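Local coordinates for protein O-phospho-L-seryl-tRNA:Cys-tRNA synthase (Methanocaldococcus jannaschii DSM 2661, PDB 5X6B) that probably converts O-phosphoseryl-tRNA into cysteinyl-tRNA using pyridoxal phosphate carried on a lysine, the tRNA-dependent route to cysteine in methanogens, at residues Asp329-Lys333 with Ile334-Gln338; Leu266-Glu270 with Glu271-Lys275; Pro308-Val311 with Glu312-Lys315. One frame throughout, in Å; residues are numbered along the deposited sequence.

Interaction 1: residues Asp329-Lys333 with Ile334-Gln338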
loop_
_atom_site.group_PDB
_atom_site.type_symbol
_atom_site.label_atom_id
_atom_site.label_comp_id
_atom_site.label_asym_id
_atom_site.label_seq_id
_atom_site.Cartn_x
_atom_site.Cartn_y
_atom_site.Cartn_z
ATOM N N ASP B 329 29.676 -6.692 18.432
ATOM C CA ASP B 329 30.801 -7.407 19.027
ATOM C C ASP B 329 31.870 -7.724 17.988
ATOM O O ASP B 329 33.062 -7.753 18.291
ATOM C CB ASP B 329 30.329 -8.704 19.696
ATOM C CG ASP B 329 29.418 -8.456 20.887
ATOM O OD1 ASP B 329 29.399 -7.318 21.407
ATOM O OD2 ASP B 329 28.722 -9.405 21.306
ATOM N N GLU B 330 31.433 -7.944 16.756
ATOM C CA GLU B 330 32.328 -8.416 15.709
ATOM C C GLU B 330 33.072 -7.274 15.018
ATOM O O GLU B 330 34.259 -7.388 14.727
ATOM C CB GLU B 330 31.539 -9.231 14.685
ATOM C CG GLU B 330 32.374 -10.185 13.870
ATOM C CD GLU B 330 32.920 -11.344 14.679
ATOM O OE1 GLU B 330 32.324 -11.690 15.723
ATOM O OE2 GLU B 330 33.956 -11.907 14.268
ATOM N N LEU B 331 32.384 -6.169 14.763
ATOM C CA LEU B 331 33.009 -5.042 14.075
ATOM C C LEU B 331 33.884 -4.204 15.007
ATOM O O LEU B 331 34.725 -3.430 14.548
ATOM C CB LEU B 331 31.944 -4.163 13.421
ATOM C CG LEU B 331 31.218 -4.833 12.252
ATOM C CD1 LEU B 331 30.190 -3.893 11.639
ATOM C CD2 LEU B 331 32.216 -5.301 11.207
ATOM N N GLU B 332 33.693 -4.358 16.315
ATOM C CA GLU B 332 34.581 -3.719 17.280
ATOM C C GLU B 332 35.992 -4.292 17.175
ATOM O O GLU B 332 36.970 -3.618 17.500
ATOM C CB GLU B 332 34.046 -3.876 18.705
ATOM C CG GLU B 332 32.874 -2.960 19.018
ATOM C CD GLU B 332 32.451 -3.012 20.471
ATOM O OE1 GLU B 332 32.735 -4.029 21.140
ATOM O OE2 GLU B 332 31.845 -2.025 20.946
ATOM N N LYS B 333 36.083 -5.534 16.707
ATOM C CA LYS B 333 37.361 -6.220 16.553
ATOM C C LYS B 333 38.254 -5.557 15.510
ATOM O O LYS B 333 39.475 -5.702 15.555
ATOM C CB LYS B 333 37.138 -7.691 16.179
ATOM C CG LYS B 333 36.381 -8.497 17.223
ATOM C CD LYS B 333 36.164 -9.929 16.765
ATOM C CE LYS B 333 35.431 -10.745 17.818
ATOM N NZ LYS B 333 35.191 -12.150 17.372
ATOM N N ILE B 334 37.651 -4.836 14.569
ATOM C CA ILE B 334 38.431 -4.174 13.526
ATOM C C ILE B 334 38.516 -2.675 13.759
ATOM O O ILE B 334 39.092 -1.949 12.950
ATOM C CB ILE B 334 37.853 -4.426 12.114
ATOM C CG1 ILE B 334 36.427 -3.883 12.006
ATOM C CG2 ILE B 334 37.893 -5.902 11.782
ATOM C CD1 ILE B 334 35.850 -3.942 10.612
ATOM N N GLY B 335 37.934 -2.211 14.860
ATOM C CA GLY B 335 38.073 -0.820 15.251
ATOM C C GLY B 335 36.834 0.050 15.124
ATOM O O GLY B 335 36.939 1.272 15.035
ATOM N N PHE B 336 35.659 -0.570 15.106
ATOM C CA PHE B 336 34.416 0.190 15.118
ATOM C C PHE B 336 33.945 0.333 16.557
ATOM O O PHE B 336 33.822 -0.657 17.269
ATOM C CB PHE B 336 33.327 -0.481 14.270
ATOM C CG PHE B 336 33.533 -0.354 12.780
ATOM C CD1 PHE B 336 34.732 0.110 12.257
ATOM C CD2 PHE B 336 32.508 -0.675 11.901
ATOM C CE1 PHE B 336 34.913 0.227 10.889
ATOM C CE2 PHE B 336 32.680 -0.554 10.531
ATOM C CZ PHE B 336 33.884 -0.104 10.026
ATOM N N LYS B 337 33.691 1.562 16.994
ATOM C CA LYS B 337 33.195 1.777 18.345
ATOM C C LYS B 337 31.696 2.029 18.326
ATOM O O LYS B 337 31.232 3.009 17.740
ATOM C CB LYS B 337 33.917 2.948 19.013
ATOM C CG LYS B 337 33.423 3.256 20.427
ATOM C CD LYS B 337 34.220 4.394 21.058
ATOM C CE LYS B 337 33.779 4.668 22.491
ATOM N NZ LYS B 337 33.928 3.467 23.361
ATOM N N GLN B 338 30.936 1.136 18.954
ATOM C CA GLN B 338 29.500 1.337 19.059
ATOM C C GLN B 338 29.213 2.578 19.892
ATOM O O GLN B 338 29.717 2.720 21.006
ATOM C CB GLN B 338 28.805 0.129 19.686
ATOM C CG GLN B 338 27.309 0.348 19.855
ATOM C CD GLN B 338 26.723 -0.403 21.030
ATOM O OE1 GLN B 338 27.111 -1.533 21.321
ATOM N NE2 GLN B 338 25.791 0.235 21.728
#
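Leu331 and Phe336 lie side by side at a Schellman motif, the turn that closes the helix 317-331 and sends the chain toward the strand 337-338. Two backbone bonds define it: Phe336 N reaches Leu331 O at 3.1 Å, and, one step further in, Gly335 N reaches Glu332 O, also at 3.1 Å. Gly335 takes the positive phi of the C-prime position, where a CB would be pressed against the preceding carbonyl.

The turn brings apolar side chains from before and after the helix end together, as Leu331 illustrates. Its CB lies 3.8 Å from CD2 of Phe336. Beyond CG the branches divide the work: CD1 stays with the same ring atom, 4.0 Å from Phe336 CD2, whereas CD2 meets Ile334 CD1 at 3.9 Å. Leu331 lies alongside both neighbours, and helix 399-415 covers the group: Ile409 touches Leu331 and Phe336, Val413 touches Ile334. Ile334 sets its CG1 between the backbone N and the carbonyl carbon (chi1 61°), which folds CD1 back over one face of the Phe336 ring, 4.3 Å above its plane and offset toward the rim. Phe351 of the neighbouring strand meets this ring as well.

On the polar side, Lys333 reaches back to Glu330 in a salt bridge whose hydrogen bonds are weak; the stronger partner of Glu330 is Lys410. Leu331 O also accepts from Ile334 N at 3.2 Å; this N-H and that of Phe336 approach the oxygen from opposite faces of its carbonyl plane, the Ile334 nitrogen standing 69° out of it.

Interaction 2: residues Leu266-Glu270 with Glu271-Lys275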
loop_
_atom_site.group_PDB
_atom_site.type_symbol
_atom_site.label_atom_id
_atom_site.label_comp_id
_atom_site.label_asym_id
_atom_site.label_seq_id
_atom_site.Cartn_x
_atom_site.Cartn_y
_atom_site.Cartn_z
ATOM N N LEU B 266 -2.063 6.399 14.948
ATOM C CA LEU B 266 -2.167 7.231 16.136
ATOM C C LEU B 266 -3.095 6.537 17.116
ATOM O O LEU B 266 -4.279 6.357 16.838
ATOM C CB LEU B 266 -2.682 8.630 15.798
ATOM C CG LEU B 266 -2.972 9.569 16.978
ATOM C CD1 LEU B 266 -1.736 9.760 17.847
ATOM C CD2 LEU B 266 -3.487 10.916 16.486
ATOM N N ALA B 267 -2.548 6.118 18.250
ATOM C CA ALA B 267 -3.354 5.498 19.290
ATOM C C ALA B 267 -3.535 6.487 20.429
ATOM O O ALA B 267 -2.641 7.285 20.709
ATOM C CB ALA B 267 -2.710 4.215 19.783
ATOM N N PHE B 268 -4.691 6.438 21.082
ATOM C CA PHE B 268 -5.004 7.418 22.117
ATOM C C PHE B 268 -6.089 6.939 23.078
ATOM O O PHE B 268 -6.895 6.069 22.747
ATOM C CB PHE B 268 -5.422 8.748 21.476
ATOM C CG PHE B 268 -6.560 8.625 20.492
ATOM C CD1 PHE B 268 -7.875 8.753 20.913
ATOM C CD2 PHE B 268 -6.312 8.395 19.147
ATOM C CE1 PHE B 268 -8.920 8.647 20.013
ATOM C CE2 PHE B 268 -7.355 8.284 18.243
ATOM C CZ PHE B 268 -8.660 8.411 18.677
ATOM N N SER B 269 -6.098 7.526 24.271
ATOM C CA SER B 269 -7.068 7.177 25.303
ATOM C C SER B 269 -8.433 7.797 25.022
ATOM O O SER B 269 -8.525 8.835 24.360
ATOM C CB SER B 269 -6.571 7.635 26.673
ATOM O OG SER B 269 -6.437 9.047 26.717
ATOM N N GLU B 270 -9.483 7.164 25.542
ATOM C CA GLU B 270 -10.847 7.674 25.407
ATOM C C GLU B 270 -10.969 9.116 25.898
ATOM O O GLU B 270 -11.789 9.887 25.395
ATOM C CB GLU B 270 -11.825 6.777 26.173
ATOM C CG GLU B 270 -13.281 7.245 26.152
ATOM C CD GLU B 270 -13.927 7.145 24.777
ATOM O OE1 GLU B 270 -13.323 6.533 23.871
ATOM O OE2 GLU B 270 -15.045 7.676 24.604
ATOM N N GLU B 271 -10.137 9.475 26.872
ATOM C CA GLU B 271 -10.138 10.811 27.455
ATOM C C GLU B 271 -9.931 11.896 26.401
ATOM O O GLU B 271 -10.544 12.960 26.469
ATOM C CB GLU B 271 -9.056 10.911 28.536
ATOM C CG GLU B 271 -8.974 12.259 29.231
ATOM C CD GLU B 271 -7.872 12.311 30.274
ATOM O OE1 GLU B 271 -7.205 11.278 30.486
ATOM O OE2 GLU B 271 -7.669 13.384 30.882
ATOM N N PHE B 272 -9.079 11.620 25.420
ATOM C CA PHE B 272 -8.771 12.602 24.386
ATOM C C PHE B 272 -9.454 12.293 23.054
ATOM O O PHE B 272 -9.121 12.890 22.031
ATOM C CB PHE B 272 -7.262 12.689 24.167
ATOM C CG PHE B 272 -6.499 13.166 25.364
ATOM C CD1 PHE B 272 -6.229 14.512 25.538
ATOM C CD2 PHE B 272 -6.037 12.266 26.310
ATOM C CE1 PHE B 272 -5.514 14.954 26.640
ATOM C CE2 PHE B 272 -5.325 12.697 27.411
ATOM C CZ PHE B 272 -5.062 14.045 27.579
ATOM N N SER B 273 -10.403 11.365 23.069
ATOM C CA SER B 273 -11.088 10.952 21.847
ATOM C C SER B 273 -11.849 12.107 21.192
ATOM O O SER B 273 -11.779 12.296 19.977
ATOM C CB SER B 273 -12.047 9.796 22.146
ATOM O OG SER B 273 -12.737 9.389 20.978
ATOM N N ASP B 274 -12.555 12.884 22.010
ATOM C CA ASP B 274 -13.425 13.954 21.522
ATOM C C ASP B 274 -12.693 15.025 20.718
ATOM O O ASP B 274 -13.273 15.643 19.825
ATOM C CB ASP B 274 -14.151 14.617 22.695
ATOM C CG ASP B 274 -15.173 13.701 23.343
ATOM O OD1 ASP B 274 -15.565 12.696 22.711
ATOM O OD2 ASP B 274 -15.591 13.996 24.484
ATOM N N LYS B 275 -11.426 15.254 21.036
ATOM C CA LYS B 275 -10.662 16.284 20.345
ATOM C C LYS B 275 -9.954 15.729 19.114
ATOM O O LYS B 275 -9.853 16.405 18.090
ATOM C CB LYS B 275 -9.652 16.922 21.299
ATOM C CG LYS B 275 -10.119 16.939 22.743
ATOM C CD LYS B 275 -9.644 18.189 23.467
ATOM C CE LYS B 275 -10.244 18.274 24.862
ATOM N NZ LYS B 275 -9.249 18.735 25.868
#
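Phe272 N donates to Ser269 O at 3.0 Å, and Ser273 N to Glu270 O at 3.1 Å with an N-H...O angle of 160°. These two successive backbone bonds, each from an N-H to the carbonyl three residues earlier, hand the chain from strand to helix. Both donors stand above the carbonyl planes of their acceptors, which suits the tight 3-10 geometry of Glu270 and Glu271. Phe272 then holds the N-cap position of the helix 273-276, with an aromatic side chain that has no polar atom to offer as a cap.

Between the two segments the polar side chains meet by proximity. Ser269 OG lies at the edge of the Phe272 ring and in its plane, 3.3 Å from CD2, and also passes 3.7 Å from Glu271 CB. Glu270 bends at chi2 (68°), and its OE1 comes within 3.9 Å of Ser273 CB. The carboxylates of Glu270 and Asp274 approach to 5.4 Å, OE2 to OD1, so each may slightly disfavour the charge of the other.

The strand that leads in, 264-268, runs antiparallel to both its neighbours in the seven-stranded mixed sheet; this is the reversed strand of the large domain of fold type I pyridoxal phosphate enzymes. Here the chain leaves that strand, with Glu270 N still tied to Asp114 OD2.

Aromatic packing supplies the remaining contact. Phe268 CG sits between the backbone N and the carbonyl carbon (chi1 55°), and the ring reaches the start of the helix, with CE1 3.7 Å from Ser273 CA; Ser273 CB lies at the ring edge, in its plane. The Phe272 ring turns elsewhere, to the ring of Phe248 on the adjacent strand.

Interaction 3: residues Pro308-Val311 with Glu312-Lys315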
loop_
_atom_site.group_PDB
_atom_site.type_symbol
_atom_site.label_atom_id
_atom_site.label_comp_id
_atom_site.label_asym_id
_atom_site.label_seq_id
_atom_site.Cartn_x
_atom_site.Cartn_y
_atom_site.Cartn_z
ATOM N N PRO B 308 -0.243 -9.693 10.566
ATOM C CA PRO B 308 0.071 -10.960 11.245
ATOM C C PRO B 308 1.571 -11.259 11.297
ATOM O O PRO B 308 2.057 -11.784 12.297
ATOM C CB PRO B 308 -0.660 -12.006 10.395
ATOM C CG PRO B 308 -1.749 -11.248 9.723
ATOM C CD PRO B 308 -1.165 -9.903 9.434
ATOM N N HIS B 309 2.289 -10.929 10.228
ATOM C CA HIS B 309 3.739 -11.072 10.206
ATOM C C HIS B 309 4.397 -10.170 11.250
ATOM O O HIS B 309 5.422 -10.527 11.827
ATOM C CB HIS B 309 4.285 -10.750 8.816
ATOM C CG HIS B 309 5.774 -10.594 8.769
ATOM N ND1 HIS B 309 6.641 -11.630 9.024
ATOM C CD2 HIS B 309 6.549 -9.514 8.490
ATOM C CE1 HIS B 309 7.889 -11.200 8.909
ATOM N NE2 HIS B 309 7.854 -9.918 8.586
ATOM N N VAL B 310 3.807 -9.003 11.487
ATOM C CA VAL B 310 4.357 -8.051 12.449
ATOM C C VAL B 310 4.128 -8.517 13.889
ATOM O O VAL B 310 5.051 -8.487 14.709
ATOM C CB VAL B 310 3.755 -6.642 12.243
ATOM C CG1 VAL B 310 3.989 -5.762 13.461
ATOM C CG2 VAL B 310 4.352 -6.000 11.005
ATOM N N VAL B 311 2.905 -8.952 14.188
ATOM C CA VAL B 311 2.566 -9.498 15.502
ATOM C C VAL B 311 3.503 -10.641 15.902
ATOM O O VAL B 311 3.920 -10.742 17.054
ATOM C CB VAL B 311 1.105 -10.004 15.539
ATOM C CG1 VAL B 311 0.820 -10.763 16.828
ATOM C CG2 VAL B 311 0.144 -8.841 15.387
ATOM N N GLU B 312 3.847 -11.489 14.943
ATOM C CA GLU B 312 4.689 -12.641 15.227
ATOM C C GLU B 312 6.164 -12.272 15.354
ATOM O O GLU B 312 6.926 -12.977 16.018
ATOM C CB GLU B 312 4.508 -13.702 14.143
ATOM C CG GLU B 312 3.177 -14.436 14.222
ATOM C CD GLU B 312 3.047 -15.287 15.475
ATOM O OE1 GLU B 312 4.038 -15.946 15.859
ATOM O OE2 GLU B 312 1.953 -15.299 16.076
ATOM N N ARG B 313 6.570 -11.169 14.734
ATOM C CA ARG B 313 7.984 -10.820 14.729
ATOM C C ARG B 313 8.375 -9.999 15.954
ATOM O O ARG B 313 9.558 -9.920 16.284
ATOM C CB ARG B 313 8.359 -10.073 13.444
ATOM C CG ARG B 313 8.022 -8.595 13.417
ATOM C CD ARG B 313 8.374 -8.014 12.054
ATOM N NE ARG B 313 8.203 -6.564 11.999
ATOM C CZ ARG B 313 8.495 -5.820 10.938
ATOM N NH1 ARG B 313 8.954 -6.390 9.833
ATOM N NH2 ARG B 313 8.318 -4.506 10.977
ATOM N N VAL B 314 7.399 -9.397 16.633
ATOM C CA VAL B 314 7.713 -8.686 17.870
ATOM C C VAL B 314 7.904 -9.694 19.000
ATOM O O VAL B 314 8.584 -9.407 19.985
ATOM C CB VAL B 314 6.625 -7.651 18.273
ATOM C CG1 VAL B 314 6.478 -6.583 17.203
ATOM C CG2 VAL B 314 5.297 -8.325 18.562
ATOM N N LYS B 315 7.319 -10.879 18.845
ATOM C CA LYS B 315 7.535 -11.970 19.791
ATOM C C LYS B 315 8.943 -12.540 19.642
ATOM O O LYS B 315 9.406 -13.300 20.490
ATOM C CB LYS B 315 6.499 -13.081 19.594
ATOM C CG LYS B 315 5.068 -12.674 19.920
ATOM C CD LYS B 315 4.085 -13.816 19.660
ATOM C CE LYS B 315 2.654 -13.400 19.986
ATOM N NZ LYS B 315 1.656 -14.446 19.627
#
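Val310 O is gripped by two backbone N-H groups: Val314 N, 3.2 Å away and nearly along the C=O axis, and, more weakly, Arg313 N at 3.1 Å. Arg313 N also makes a weak bond to His309 O, so its one hydrogen is shared between two carbonyls. Two residues earlier, Glu312 N bonds Pro308 O at 3.2 Å.

The side chain that carries the contact is that of Arg313. A chi1 of 81° places CG between the backbone N and the carbonyl carbon, and the extended chain then runs back beside the preceding turn. Val310 CG2 stands over one face of the guanidinium, 3.9 Å above its plane and offset toward the rim. His309 crosses the same group obliquely, with NE2 3.9 Å from NH1 and the two planes 69° apart. The polar end is held from outside: NE bonds Gly235 O and NH2 bonds Gly64 O. Val311 and Val314 pack on Phe110, while Pro308 touches Tyr44 of the second subunit.

NH2 also makes a weak bond to the carbonyl of Ser256, next to Lys255, which carries pyridoxal phosphate. The arrangement is thus a stretch of alpha-helix beside the cofactor lysine of a fold type I enzyme.

Overall arrangement
Along the chain the order is interaction 2, interaction 3, interaction 1, and none touches another. Interaction 2 leaves the seven-stranded sheet at its reversed strand; interaction 3, about 25 Å away between centres, lies on helix 307-314. The next helix, 317-331, then carries the chain to interaction 1, its centre about 30 Å from that of interaction 3, where a small three-stranded antiparallel sheet begins. Interactions 1 and 2 lie on opposite sides of the chain's centre, about 45 Å apart between centres. The series leads from the large sheet, through a helix that packs near the cofactor lysine in space, to the C-terminal part of the fold: interaction 2 starts a helix, interaction 3 runs along one and interaction 1 ends one.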